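Local coordinates for uncharacterized protein (Wolinella succinogenes, PDB 3JYG) that is of unknown function but belongs to the 6-pyruvoyl tetrahydropterin synthase family and carries a zinc ion held by three histidines, at residues G16-S21 with I85-F90. Numbering follows the deposited sequence.
With ZN (zinc ion), chain G.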
loop_
_atom_site.group_PDB
_atom_site.type_symbol
_atom_site.label_atom_id
_atom_site.label_comp_id
_atom_site.label_asym_id
_atom_site.label_seq_id
_atom_site.Cartn_x
_atom_site.Cartn_y
_atom_site.Cartn_z
ATOM N N GLY A 16 2.478 -3.690 24.108
ATOM C CA GLY A 16 1.140 -3.765 24.733
ATOM C C GLY A 16 0.586 -2.350 24.903
ATOM O O GLY A 16 1.352 -1.374 24.927
ATOM N N HIS A 17 -0.739 -2.221 24.982
ATOM C CA HIS A 17 -1.317 -0.950 25.315
ATOM C C HIS A 17 -2.762 -1.166 25.697
ATOM O O HIS A 17 -3.265 -2.311 25.686
ATOM C CB HIS A 17 -1.152 0.090 24.157
ATOM C CG HIS A 17 -2.183 0.002 23.057
ATOM N ND1 HIS A 17 -2.569 1.103 22.320
ATOM C CD2 HIS A 17 -2.886 -1.045 22.557
ATOM C CE1 HIS A 17 -3.466 0.741 21.419
ATOM N NE2 HIS A 17 -3.678 -0.557 21.549
ATOM N N ARG A 18 -3.405 -0.058 26.049
ATOM C CA ARG A 18 -4.848 0.007 26.035
ATOM C C ARG A 18 -5.258 1.446 25.671
ATOM O O ARG A 18 -4.519 2.394 25.933
ATOM C CB ARG A 18 -5.433 -0.443 27.389
ATOM C CG ARG A 18 -5.516 0.624 28.447
ATOM C CD ARG A 18 -6.202 0.103 29.721
ATOM N NE ARG A 18 -6.597 1.208 30.604
ATOM C CZ ARG A 18 -7.845 1.428 31.034
ATOM N NH1 ARG A 18 -8.872 0.639 30.660
ATOM N NH2 ARG A 18 -8.067 2.444 31.860
ATOM N N VAL A 19 -6.434 1.570 25.078
ATOM C CA VAL A 19 -7.000 2.852 24.680
ATOM C C VAL A 19 -8.101 3.114 25.679
ATOM O O VAL A 19 -9.195 2.603 25.531
ATOM C CB VAL A 19 -7.621 2.750 23.278
ATOM C CG1 VAL A 19 -8.168 4.120 22.822
ATOM C CG2 VAL A 19 -6.568 2.226 22.288
ATOM N N TRP A 20 -7.784 3.905 26.690
ATOM C CA TRP A 20 -8.566 3.932 27.934
ATOM C C TRP A 20 -9.880 4.698 27.705
ATOM O O TRP A 20 -10.886 4.410 28.321
ATOM C CB TRP A 20 -7.715 4.512 29.086
ATOM C CG TRP A 20 -7.261 5.975 28.929
ATOM C CD1 TRP A 20 -6.010 6.438 28.520
ATOM C CD2 TRP A 20 -8.054 7.152 29.207
ATOM N NE1 TRP A 20 -6.004 7.824 28.530
ATOM C CE2 TRP A 20 -7.237 8.281 28.944
ATOM C CE3 TRP A 20 -9.386 7.351 29.665
ATOM C CZ2 TRP A 20 -7.708 9.614 29.109
ATOM C CZ3 TRP A 20 -9.842 8.654 29.841
ATOM C CH2 TRP A 20 -8.998 9.768 29.567
ATOM N N SER A 21 -9.837 5.645 26.774
ATOM C CA SER A 21 -10.932 6.541 26.506
ATOM C C SER A 21 -11.913 6.053 25.422
ATOM O O SER A 21 -12.815 6.796 25.020
ATOM C CB SER A 21 -10.326 7.858 26.029
ATOM O OG SER A 21 -9.597 7.651 24.820
ATOM N N ILE A 85 0.195 8.794 30.349
ATOM C CA ILE A 85 0.306 9.438 31.671
ATOM C C ILE A 85 -1.074 9.663 32.332
ATOM O O ILE A 85 -1.192 9.570 33.539
ATOM C CB ILE A 85 1.143 10.773 31.622
ATOM C CG1 ILE A 85 1.503 11.319 33.008
ATOM C CG2 ILE A 85 0.497 11.873 30.713
ATOM C CD1 ILE A 85 2.481 10.413 33.804
ATOM N N ASP A 86 -2.095 9.976 31.557
ATOM C CA ASP A 86 -3.388 10.260 32.157
ATOM C C ASP A 86 -4.367 9.142 32.109
ATOM O O ASP A 86 -5.531 9.363 32.295
ATOM C CB ASP A 86 -4.018 11.483 31.514
ATOM C CG ASP A 86 -3.477 12.787 32.104
ATOM O OD1 ASP A 86 -2.879 12.754 33.211
ATOM O OD2 ASP A 86 -3.638 13.830 31.456
ATOM N N ASP A 87 -3.908 7.947 31.777
ATOM C CA ASP A 87 -4.742 6.763 31.915
ATOM C C ASP A 87 -5.161 6.667 33.381
ATOM O O ASP A 87 -4.322 6.749 34.263
ATOM C CB ASP A 87 -3.926 5.521 31.467
ATOM C CG ASP A 87 -4.763 4.245 31.407
ATOM O OD1 ASP A 87 -5.674 4.061 32.263
ATOM O OD2 ASP A 87 -4.502 3.424 30.495
ATOM N N PRO A 88 -6.465 6.465 33.654
ATOM C CA PRO A 88 -6.960 6.348 35.040
ATOM C C PRO A 88 -6.339 5.173 35.797
ATOM O O PRO A 88 -6.349 5.152 37.043
ATOM C CB PRO A 88 -8.445 6.050 34.853
ATOM C CG PRO A 88 -8.767 6.592 33.510
ATOM C CD PRO A 88 -7.567 6.432 32.667
ATOM N N LEU A 89 -5.852 4.179 35.060
ATOM C CA LEU A 89 -5.158 3.068 35.688
ATOM C C LEU A 89 -3.689 3.333 35.964
ATOM O O LEU A 89 -3.016 2.471 36.552
ATOM C CB LEU A 89 -5.245 1.814 34.799
ATOM C CG LEU A 89 -6.519 1.002 34.778
ATOM C CD1 LEU A 89 -6.315 -0.205 33.822
ATOM C CD2 LEU A 89 -6.935 0.542 36.195
ATOM N N PHE A 90 -3.161 4.490 35.525
ATOM C CA PHE A 90 -1.743 4.801 35.816
ATOM C C PHE A 90 -1.359 4.449 37.289
ATOM O O PHE A 90 -0.431 3.656 37.499
ATOM C CB PHE A 90 -1.350 6.266 35.446
ATOM C CG PHE A 90 0.100 6.474 35.338
ATOM C CD1 PHE A 90 0.744 6.346 34.114
ATOM C CD2 PHE A 90 0.872 6.710 36.486
ATOM C CE1 PHE A 90 2.136 6.494 34.044
ATOM C CE2 PHE A 90 2.238 6.881 36.413
ATOM C CZ PHE A 90 2.872 6.777 35.192
HETATM ZN ZN ZN G . -5.321 -1.766 20.383
HETATM O O HOH W 1 -2.914 4.216 28.305
HETATM O O HOH W 2 -5.228 0.117 18.750
HETATM O O HOH W 3 -7.140 -2.612 19.101
#
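Arg18 and Asp87 form a side-on salt bridge that ties the residues just past the end of strand 3-17 to the loop between strand 80-84 and helix 90-93. It illustrates how a carboxylate gripped by an arginine on its syn side can still cap a turn through its anti side. From Arg18 CB the chain turns so that CG sits between the backbone N and the carbonyl carbon (chi1 85°), then runs extended to NE, crossing the aspartate at about a right angle, with CG and CD in contact with Asp87 OD2. NE donates to the syn lone pair of Asp87 OD2 at 3.1 Å, with that oxygen tilted somewhat from the guanidinium plane. Leu89 CD1 packs over one face of the guanidinium, toward its rim, and Trp20 CB over the opposite face, likewise off-centre. At the tip, NH2 of Arg18 gives a nearly straight bond of 2.9 Å to Asp87 OD1 (166°), close to the guanidinium plane, and NH1 is hydrogen-bonded to Arg37 O.

Asp87 has a second donor. Its OD1 also accepts from Leu89 N at 2.8 Å, from the face of the carboxylate opposite to Arg18 NH2. Two donors on OD1 would fix the rotation of this buried carboxylate and probably favour its charged form.

Trp20 closes the contact with its indole face. Asp87 CA makes a CH-pi contact 3.8 Å from the centroid of the five-membered ring of Trp20, and Pro88 CD lies over the same face, 3.6 Å from Trp20 CD2. The indole NE1 is hydrogen-bonded to Asp84 OD2.

Phe90 N to Asp87 O closes a type I turn, while the Leu89 N bond to OD1 caps it ahead of helix 90-93. The salt bridge thus fastens to this turn the residues just after His17, which binds zinc with His40 and His42, a three-histidine site characteristic of the 6-pyruvoyl tetrahydropterin synthase family.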